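Telomerase reverse transcriptase (PDB 6ZDQ) probably extends chromosome ends as a reverse transcriptase that copies a template within its own RNA subunit into telomeric DNA repeats. Local coordinates at residues L198-Y210 against I232-I244. Residues are numbered along the deposited sequence; the frame is centred on the assembly and turned at random.
Sequences LWKELYESWVSKY and IKLIPKRSSFRVI
Phe241 touches both Trp199 and Trp206, and this aromatic cluster is the centre of the contact between helix 198-210, part of the telomerase RNA-binding domain, and the antiparallel hairpin of strands 232-236 and 241-244. Its CB sits over the five-membered ring of Trp206, 3.5 Å from the centroid, a CH-pi contact, while the phenyl turns its edge to the same indole, planes at 73°. The Trp206 side chain reaches this place because CG stands opposite the backbone N (chi1 -162°), which lays the indole across the start of the second strand, with CH2 3.5 Å from Ser240 CB. At another part of the phenyl rim Trp199 CZ3 meets Phe241 CE1 at 3.5 Å, the rings oblique to each other, and Trp199 CH2 abuts Leu234 CB at 3.6 Å; Tyr179 stacks on the Trp199 ring. Leu234 also packs against Trp206 and Tyr203, its CD1 3.7 Å from Tyr203 CD1. Farther along the helix, Val243 CG2 stands over the centre of the Tyr210 ring, 3.8 Å from its centroid.

Tyr203 OH donates to Ile232 O at 3.1 Å, arriving 46° out of the carbonyl plane. Strand 241-247 is an outermost strand of a mixed five-stranded sheet; Val439 of strand 436-440 touches Tyr203 and Ile232. Away from this packed face, Lys200, Glu201 and Glu204 lie on the exposed side of the helix, and Lys237, Arg238 and Ser239 form the exposed hairpin turn. Such largely apolar, aromatic chemistry, with the Tyr203 hydroxyl bonded to a strand carbonyl, is consistent with a buried helix-sheet joint that keeps charged side chains outside.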
ATOM      1  N   LEU A 198      21.747   1.353 -14.476  1.00118.66           N
ATOM      2  CA  LEU A 198      20.679   0.948 -15.385  1.00107.60           C
ATOM      3  C   LEU A 198      19.442   1.822 -15.216  1.00123.72           C
ATOM      4  O   LEU A 198      18.757   2.131 -16.196  1.00127.12           O
ATOM      5  CB  LEU A 198      20.326  -0.523 -15.162  1.00111.57           C
ATOM      6  CG  LEU A 198      21.331  -1.562 -15.659  1.00111.59           C
ATOM      7  CD1 LEU A 198      20.844  -2.970 -15.350  1.00112.62           C
ATOM      8  CD2 LEU A 198      21.571  -1.392 -17.148  1.00131.34           C
ATOM      9  N   TRP A 199      19.138   2.222 -13.977  1.00120.43           N
ATOM     10  CA  TRP A 199      17.916   2.980 -13.714  1.00 97.59           C
ATOM     11  C   TRP A 199      17.923   4.327 -14.425  1.00112.52           C
ATOM     12  O   TRP A 199      16.899   4.747 -14.976  1.00113.29           O
ATOM     13  CB  TRP A 199      17.723   3.174 -12.210  1.00105.29           C
ATOM     14  CG  TRP A 199      16.598   4.114 -11.877  1.00126.29           C
ATOM     15  CD1 TRP A 199      16.701   5.437 -11.557  1.00117.61           C
ATOM     16  CD2 TRP A 199      15.199   3.802 -11.847  1.00 99.24           C
ATOM     17  NE1 TRP A 199      15.456   5.966 -11.324  1.00 92.02           N
ATOM     18  CE2 TRP A 199      14.516   4.984 -11.495  1.00100.58           C
ATOM     19  CE3 TRP A 199      14.459   2.639 -12.080  1.00102.75           C
ATOM     20  CZ2 TRP A 199      13.129   5.036 -11.371  1.00124.52           C
ATOM     21  CZ3 TRP A 199      13.081   2.692 -11.956  1.00105.70           C
ATOM     22  CH2 TRP A 199      12.431   3.883 -11.604  1.00120.97           C
ATOM     23  N   LYS A 200      19.062   5.026 -14.410  1.00110.29           N
ATOM     24  CA  LYS A 200      19.136   6.334 -15.057  1.00101.09           C
ATOM     25  C   LYS A 200      18.828   6.239 -16.547  1.00109.53           C
ATOM     26  O   LYS A 200      18.220   7.152 -17.120  1.00100.10           O
ATOM     27  CB  LYS A 200      20.514   6.956 -14.827  1.00114.05           C
ATOM     28  CG  LYS A 200      20.756   7.397 -13.390  1.00124.92           C
ATOM     29  CD  LYS A 200      22.158   7.961 -13.217  1.00146.47           C
ATOM     30  CE  LYS A 200      22.363   8.509 -11.813  1.00126.65           C
ATOM     31  NZ  LYS A 200      22.106   7.481 -10.768  1.00121.45           N
ATOM     32  N   GLU A 201      19.239   5.144 -17.193  1.00113.10           N
ATOM     33  CA  GLU A 201      18.893   4.940 -18.598  1.00123.20           C
ATOM     34  C   GLU A 201      17.400   4.685 -18.768  1.00114.58           C
ATOM     35  O   GLU A 201      16.761   5.247 -19.665  1.00120.87           O
ATOM     36  CB  GLU A 201      19.704   3.783 -19.183  1.00123.16           C
ATOM     37  CG  GLU A 201      21.133   4.144 -19.565  1.00117.08           C
ATOM     38  CD  GLU A 201      21.865   2.998 -20.241  1.00117.41           C
ATOM     39  OE1 GLU A 201      22.060   1.947 -19.593  1.00111.36           O
ATOM     40  OE2 GLU A 201      22.239   3.147 -21.423  1.00125.20           O
ATOM     41  N   LEU A 202      16.827   3.830 -17.916  1.00118.30           N
ATOM     42  CA  LEU A 202      15.391   3.564 -17.977  1.00 99.81           C
ATOM     43  C   LEU A 202      14.580   4.816 -17.668  1.00107.77           C
ATOM     44  O   LEU A 202      13.587   5.106 -18.348  1.00107.31           O
ATOM     45  CB  LEU A 202      15.025   2.438 -17.010  1.00 98.27           C
ATOM     46  CG  LEU A 202      15.520   1.039 -17.374  1.00 98.87           C
ATOM     47  CD1 LEU A 202      15.295   0.083 -16.219  1.00105.84           C
ATOM     48  CD2 LEU A 202      14.820   0.541 -18.626  1.00100.99           C
ATOM     49  N   TYR A 203      14.981   5.563 -16.636  1.00 99.80           N
ATOM     50  CA  TYR A 203      14.269   6.783 -16.268  1.00 98.22           C
ATOM     51  C   TYR A 203      14.292   7.798 -17.403  1.00113.79           C
ATOM     52  O   TYR A 203      13.244   8.317 -17.809  1.00117.26           O
ATOM     53  CB  TYR A 203      14.883   7.377 -14.998  1.00 98.41           C
ATOM     54  CG  TYR A 203      14.155   8.585 -14.447  1.00102.33           C
ATOM     55  CD1 TYR A 203      13.111   8.436 -13.542  1.00105.69           C
ATOM     56  CD2 TYR A 203      14.520   9.872 -14.820  1.00108.68           C
ATOM     57  CE1 TYR A 203      12.447   9.534 -13.031  1.00100.76           C
ATOM     58  CE2 TYR A 203      13.861  10.978 -14.314  1.00117.56           C
ATOM     59  CZ  TYR A 203      12.827  10.803 -13.421  1.00106.73           C
ATOM     60  OH  TYR A 203      12.170  11.901 -12.914  1.00130.80           O
ATOM     61  N   GLU A 204      15.483   8.093 -17.934  1.00129.14           N
ATOM     62  CA  GLU A 204      15.598   9.069 -19.015  1.00137.47           C
ATOM     63  C   GLU A 204      14.788   8.646 -20.234  1.00136.22           C
ATOM     64  O   GLU A 204      14.104   9.472 -20.850  1.00142.41           O
ATOM     65  CB  GLU A 204      17.071   9.262 -19.385  1.00132.72           C
ATOM     66  CG  GLU A 204      17.315  10.077 -20.650  1.00149.89           C
ATOM     67  CD  GLU A 204      17.060  11.563 -20.464  1.00168.38           C
ATOM     68  OE1 GLU A 204      16.959  12.277 -21.484  1.00158.07           O
ATOM     69  OE2 GLU A 204      16.965  12.018 -19.304  1.00169.15           O
ATOM     70  N   SER A 205      14.852   7.363 -20.597  1.00125.94           N
ATOM     71  CA  SER A 205      14.118   6.876 -21.761  1.00122.66           C
ATOM     72  C   SER A 205      12.613   7.015 -21.569  1.00108.43           C
ATOM     73  O   SER A 205      11.913   7.570 -22.423  1.00119.03           O
ATOM     74  CB  SER A 205      14.492   5.420 -22.041  1.00110.87           C
ATOM     75  OG  SER A 205      13.695   4.870 -23.076  1.00114.66           O
ATOM     76  N   TRP A 206      12.092   6.501 -20.452  1.00104.30           N
ATOM     77  CA  TRP A 206      10.646   6.458 -20.259  1.00118.26           C
ATOM     78  C   TRP A 206      10.058   7.857 -20.097  1.00124.09           C
ATOM     79  O   TRP A 206       9.038   8.186 -20.712  1.00117.33           O
ATOM     80  CB  TRP A 206      10.303   5.586 -19.052  1.00103.64           C
ATOM     81  CG  TRP A 206       8.877   5.133 -19.040  1.00122.08           C
ATOM     82  CD1 TRP A 206       7.805   5.808 -18.531  1.00121.77           C
ATOM     83  CD2 TRP A 206       8.362   3.906 -19.572  1.00119.61           C
ATOM     84  NE1 TRP A 206       6.656   5.076 -18.710  1.00105.81           N
ATOM     85  CE2 TRP A 206       6.971   3.904 -19.346  1.00114.55           C
ATOM     86  CE3 TRP A 206       8.942   2.810 -20.216  1.00108.75           C
ATOM     87  CZ2 TRP A 206       6.153   2.848 -19.740  1.00113.62           C
ATOM     88  CZ3 TRP A 206       8.128   1.762 -20.608  1.00122.69           C
ATOM     89  CH2 TRP A 206       6.749   1.789 -20.369  1.00126.90           C
ATOM     90  N   VAL A 207      10.685   8.691 -19.263  1.00123.80           N
ATOM     91  CA  VAL A 207      10.137  10.014 -18.978  1.00115.92           C
ATOM     92  C   VAL A 207      10.141  10.887 -20.230  1.00122.34           C
ATOM     93  O   VAL A 207       9.183  11.625 -20.489  1.00127.12           O
ATOM     94  CB  VAL A 207      10.904  10.674 -17.817  1.00112.36           C
ATOM     95  CG1 VAL A 207      10.414  12.097 -17.592  1.00103.52           C
ATOM     96  CG2 VAL A 207      10.746   9.854 -16.546  1.00100.63           C
ATOM     97  N   SER A 208      11.213  10.819 -21.026  1.00108.80           N
ATOM     98  CA  SER A 208      11.281  11.636 -22.234  1.00134.20           C
ATOM     99  C   SER A 208      10.199  11.241 -23.230  1.00124.07           C
ATOM    100  O   SER A 208       9.617  12.101 -23.902  1.00112.47           O
ATOM    101  CB  SER A 208      12.666  11.522 -22.872  1.00110.54           C
ATOM    102  OG  SER A 208      12.927  10.195 -23.295  1.00129.67           O
ATOM    103  N   LYS A 209       9.910   9.941 -23.336  1.00114.83           N
ATOM    104  CA  LYS A 209       8.817   9.493 -24.192  1.00111.71           C
ATOM    105  C   LYS A 209       7.469   9.892 -23.606  1.00115.91           C
ATOM    106  O   LYS A 209       6.562  10.308 -24.337  1.00116.61           O
ATOM    107  CB  LYS A 209       8.892   7.978 -24.379  1.00123.87           C
ATOM    108  CG  LYS A 209       8.045   7.435 -25.517  1.00113.64           C
ATOM    109  CD  LYS A 209       8.009   5.912 -25.499  1.00128.57           C
ATOM    110  CE  LYS A 209       9.396   5.313 -25.288  1.00112.83           C
ATOM    111  NZ  LYS A 209      10.366   5.727 -26.337  1.00136.51           N
ATOM    112  N   TYR A 210       7.322   9.765 -22.286  1.00121.90           N
ATOM    113  CA  TYR A 210       6.082  10.152 -21.620  1.00108.81           C
ATOM    114  C   TYR A 210       5.817  11.647 -21.763  1.00112.03           C
ATOM    115  O   TYR A 210       4.679  12.061 -22.015  1.00123.27           O
ATOM    116  CB  TYR A 210       6.150   9.748 -20.148  1.00106.61           C
ATOM    117  CG  TYR A 210       4.931  10.102 -19.327  1.00120.63           C
ATOM    118  CD1 TYR A 210       3.803   9.295 -19.340  1.00121.65           C
ATOM    119  CD2 TYR A 210       4.919  11.234 -18.522  1.00109.46           C
ATOM    120  CE1 TYR A 210       2.690   9.610 -18.584  1.00121.24           C
ATOM    121  CE2 TYR A 210       3.813  11.558 -17.764  1.00113.70           C
ATOM    122  CZ  TYR A 210       2.701  10.743 -17.798  1.00122.58           C
ATOM    123  OH  TYR A 210       1.597  11.062 -17.043  1.00120.46           O
ATOM    124  N   ILE A 232       8.370  13.865 -10.057  1.00102.05           N
ATOM    125  CA  ILE A 232       8.037  12.778 -10.971  1.00127.02           C
ATOM    126  C   ILE A 232       8.885  11.557 -10.638  1.00107.74           C
ATOM    127  O   ILE A 232      10.119  11.628 -10.609  1.00100.37           O
ATOM    128  CB  ILE A 232       8.231  13.211 -12.430  1.00120.42           C
ATOM    129  CG1 ILE A 232       7.310  14.389 -12.754  1.00113.55           C
ATOM    130  CG2 ILE A 232       7.968  12.045 -13.373  1.00100.03           C
ATOM    131  CD1 ILE A 232       7.411  14.870 -14.184  1.00111.25           C
ATOM    132  N   LYS A 233       8.222  10.432 -10.377  1.00 98.53           N
ATOM    133  CA  LYS A 233       8.883   9.166 -10.104  1.00104.22           C
ATOM    134  C   LYS A 233       8.213   8.059 -10.909  1.00111.15           C
ATOM    135  O   LYS A 233       7.090   8.211 -11.397  1.00119.88           O
ATOM    136  CB  LYS A 233       8.856   8.832  -8.605  1.00106.81           C
ATOM    137  CG  LYS A 233       9.615   9.826  -7.738  1.00101.19           C
ATOM    138  CD  LYS A 233       9.569   9.431  -6.269  1.00131.62           C
ATOM    139  CE  LYS A 233      10.340  10.418  -5.403  1.00137.71           C
ATOM    140  NZ  LYS A 233      10.277  10.073  -3.954  1.00131.15           N
ATOM    141  N   LEU A 234       8.917   6.938 -11.049  1.00 94.45           N
ATOM    142  CA  LEU A 234       8.455   5.807 -11.841  1.00 97.83           C
ATOM    143  C   LEU A 234       8.178   4.601 -10.951  1.00107.28           C
ATOM    144  O   LEU A 234       8.943   4.310 -10.024  1.00 92.80           O
ATOM    145  CB  LEU A 234       9.479   5.434 -12.918  1.00109.44           C
ATOM    146  CG  LEU A 234       9.688   6.455 -14.038  1.00 96.59           C
ATOM    147  CD1 LEU A 234      10.784   5.996 -14.982  1.00 97.03           C
ATOM    148  CD2 LEU A 234       8.392   6.689 -14.796  1.00114.52           C
ATOM    149  N   ILE A 235       7.083   3.903 -11.242  1.00 95.04           N
ATOM    150  CA  ILE A 235       6.686   2.697 -10.515  1.00103.40           C
ATOM    151  C   ILE A 235       6.409   1.578 -11.516  1.00103.97           C
ATOM    152  O   ILE A 235       5.446   1.669 -12.292  1.00134.00           O
ATOM    153  CB  ILE A 235       5.456   2.957  -9.630  1.00 95.21           C
ATOM    154  CG1 ILE A 235       5.739   4.073  -8.623  1.00 94.40           C
ATOM    155  CG2 ILE A 235       5.045   1.688  -8.905  1.00 95.21           C
ATOM    156  CD1 ILE A 235       6.798   3.721  -7.602  1.00 92.78           C
ATOM    157  N   PRO A 236       7.215   0.514 -11.539  1.00101.84           N
ATOM    158  CA  PRO A 236       7.000  -0.567 -12.515  1.00119.78           C
ATOM    159  C   PRO A 236       5.907  -1.519 -12.050  1.00 99.94           C
ATOM    160  O   PRO A 236       5.973  -2.060 -10.943  1.00 96.89           O
ATOM    161  CB  PRO A 236       8.362  -1.267 -12.570  1.00138.55           C
ATOM    162  CG  PRO A 236       8.936  -1.046 -11.195  1.00104.33           C
ATOM    163  CD  PRO A 236       8.419   0.294 -10.718  1.00 96.50           C
ATOM    164  N   LYS A 237       4.892  -1.726 -12.892  1.00130.94           N
ATOM    165  CA  LYS A 237       3.736  -2.482 -12.409  1.00156.58           C
ATOM    166  C   LYS A 237       3.971  -3.989 -12.466  1.00170.56           C
ATOM    167  O   LYS A 237       4.019  -4.657 -11.429  1.00178.73           O
ATOM    168  CB  LYS A 237       2.500  -2.103 -13.233  1.00136.57           C
ATOM    169  CG  LYS A 237       2.258  -0.608 -13.339  1.00123.53           C
ATOM    170  CD  LYS A 237       1.365  -0.271 -14.524  1.00131.20           C
ATOM    171  CE  LYS A 237       0.035  -0.995 -14.439  1.00159.43           C
ATOM    172  NZ  LYS A 237      -0.827  -0.707 -15.618  1.00140.42           N
ATOM    173  N   ARG A 238       4.118  -4.549 -13.674  1.00172.28           N
ATOM    174  CA  ARG A 238       4.818  -5.817 -13.864  1.00157.51           C
ATOM    175  C   ARG A 238       5.770  -5.834 -15.052  1.00156.24           C
ATOM    176  O   ARG A 238       6.687  -6.660 -15.070  1.00160.10           O
ATOM    177  CB  ARG A 238       3.819  -6.969 -14.016  1.00169.98           C
ATOM    178  CG  ARG A 238       3.161  -7.396 -12.711  1.00182.39           C
ATOM    179  CD  ARG A 238       2.319  -8.650 -12.887  1.00185.94           C
ATOM    180  NE  ARG A 238       1.319  -8.495 -13.939  1.00194.64           N
ATOM    181  CZ  ARG A 238       0.081  -8.050 -13.740  1.00201.87           C
ATOM    182  NH1 ARG A 238      -0.320  -7.710 -12.523  1.00193.76           N
ATOM    183  NH2 ARG A 238      -0.756  -7.941 -14.764  1.00203.96           N
ATOM    184  N   SER A 239       5.570  -4.979 -16.056  1.00155.56           N
ATOM    185  CA  SER A 239       6.352  -5.000 -17.284  1.00157.55           C
ATOM    186  C   SER A 239       6.656  -3.621 -17.844  1.00150.02           C
ATOM    187  O   SER A 239       7.498  -3.512 -18.743  1.00145.08           O
ATOM    188  CB  SER A 239       5.629  -5.815 -18.366  1.00145.42           C
ATOM    189  OG  SER A 239       4.413  -5.188 -18.731  1.00161.78           O
ATOM    190  N   SER A 240       5.975  -2.580 -17.374  1.00131.86           N
ATOM    191  CA  SER A 240       6.148  -1.215 -17.851  1.00129.04           C
ATOM    192  C   SER A 240       6.246  -0.317 -16.627  1.00122.64           C
ATOM    193  O   SER A 240       6.307  -0.794 -15.491  1.00121.54           O
ATOM    194  CB  SER A 240       4.996  -0.811 -18.781  1.00135.12           C
ATOM    195  OG  SER A 240       3.744  -0.995 -18.142  1.00121.60           O
ATOM    196  N   PHE A 241       6.254   0.993 -16.851  1.00112.71           N
ATOM    197  CA  PHE A 241       6.401   1.968 -15.780  1.00116.09           C
ATOM    198  C   PHE A 241       5.136   2.803 -15.637  1.00112.00           C
ATOM    199  O   PHE A 241       4.558   3.253 -16.631  1.00106.02           O
ATOM    200  CB  PHE A 241       7.598   2.889 -16.033  1.00111.30           C
ATOM    201  CG  PHE A 241       8.924   2.277 -15.683  1.00123.57           C
ATOM    202  CD1 PHE A 241       9.264   2.047 -14.362  1.00 97.08           C
ATOM    203  CD2 PHE A 241       9.836   1.948 -16.673  1.00128.65           C
ATOM    204  CE1 PHE A 241      10.485   1.491 -14.032  1.00104.75           C
ATOM    205  CE2 PHE A 241      11.060   1.393 -16.350  1.00 98.31           C
ATOM    206  CZ  PHE A 241      11.385   1.164 -15.029  1.00121.33           C
ATOM    207  N   ARG A 242       4.707   2.999 -14.394  1.00101.14           N
ATOM    208  CA  ARG A 242       3.646   3.939 -14.067  1.00109.35           C
ATOM    209  C   ARG A 242       4.271   5.234 -13.570  1.00113.15           C
ATOM    210  O   ARG A 242       5.220   5.213 -12.780  1.00112.33           O
ATOM    211  CB  ARG A 242       2.709   3.365 -13.003  1.00100.54           C
ATOM    212  CG  ARG A 242       1.635   4.330 -12.533  1.00109.38           C
ATOM    213  CD  ARG A 242       1.039   3.881 -11.211  1.00102.53           C
ATOM    214  NE  ARG A 242       0.353   2.599 -11.324  1.00114.45           N
ATOM    215  CZ  ARG A 242      -0.103   1.905 -10.286  1.00105.68           C
ATOM    216  NH1 ARG A 242       0.062   2.369  -9.055  1.00101.32           N
ATOM    217  NH2 ARG A 242      -0.718   0.746 -10.478  1.00103.63           N
ATOM    218  N   VAL A 243       3.742   6.360 -14.036  1.00111.42           N
ATOM    219  CA  VAL A 243       4.280   7.673 -13.704  1.00108.20           C
ATOM    220  C   VAL A 243       3.389   8.303 -12.645  1.00108.39           C
ATOM    221  O   VAL A 243       2.192   8.518 -12.872  1.00117.59           O
ATOM    222  CB  VAL A 243       4.383   8.572 -14.945  1.00114.63           C
ATOM    223  CG1 VAL A 243       5.078   9.878 -14.594  1.00113.50           C
ATOM    224  CG2 VAL A 243       5.120   7.850 -16.062  1.00122.74           C
ATOM    225  N   ILE A 244       3.971   8.596 -11.486  1.00 99.16           N
ATOM    226  CA  ILE A 244       3.260   9.242 -10.395  1.00100.38           C
ATOM    227  C   ILE A 244       4.024  10.498  -9.998  1.00110.44           C
ATOM    228  O   ILE A 244       5.186  10.695 -10.363  1.00 98.69           O
ATOM    229  CB  ILE A 244       3.073   8.307  -9.181  1.00 98.63           C
ATOM    230  CG1 ILE A 244       4.429   7.843  -8.641  1.00 98.49           C
ATOM    231  CG2 ILE A 244       2.204   7.116  -9.556  1.00100.41           C
ATOM    232  CD1 ILE A 244       4.861   8.553  -7.373  1.00 96.23           C
TER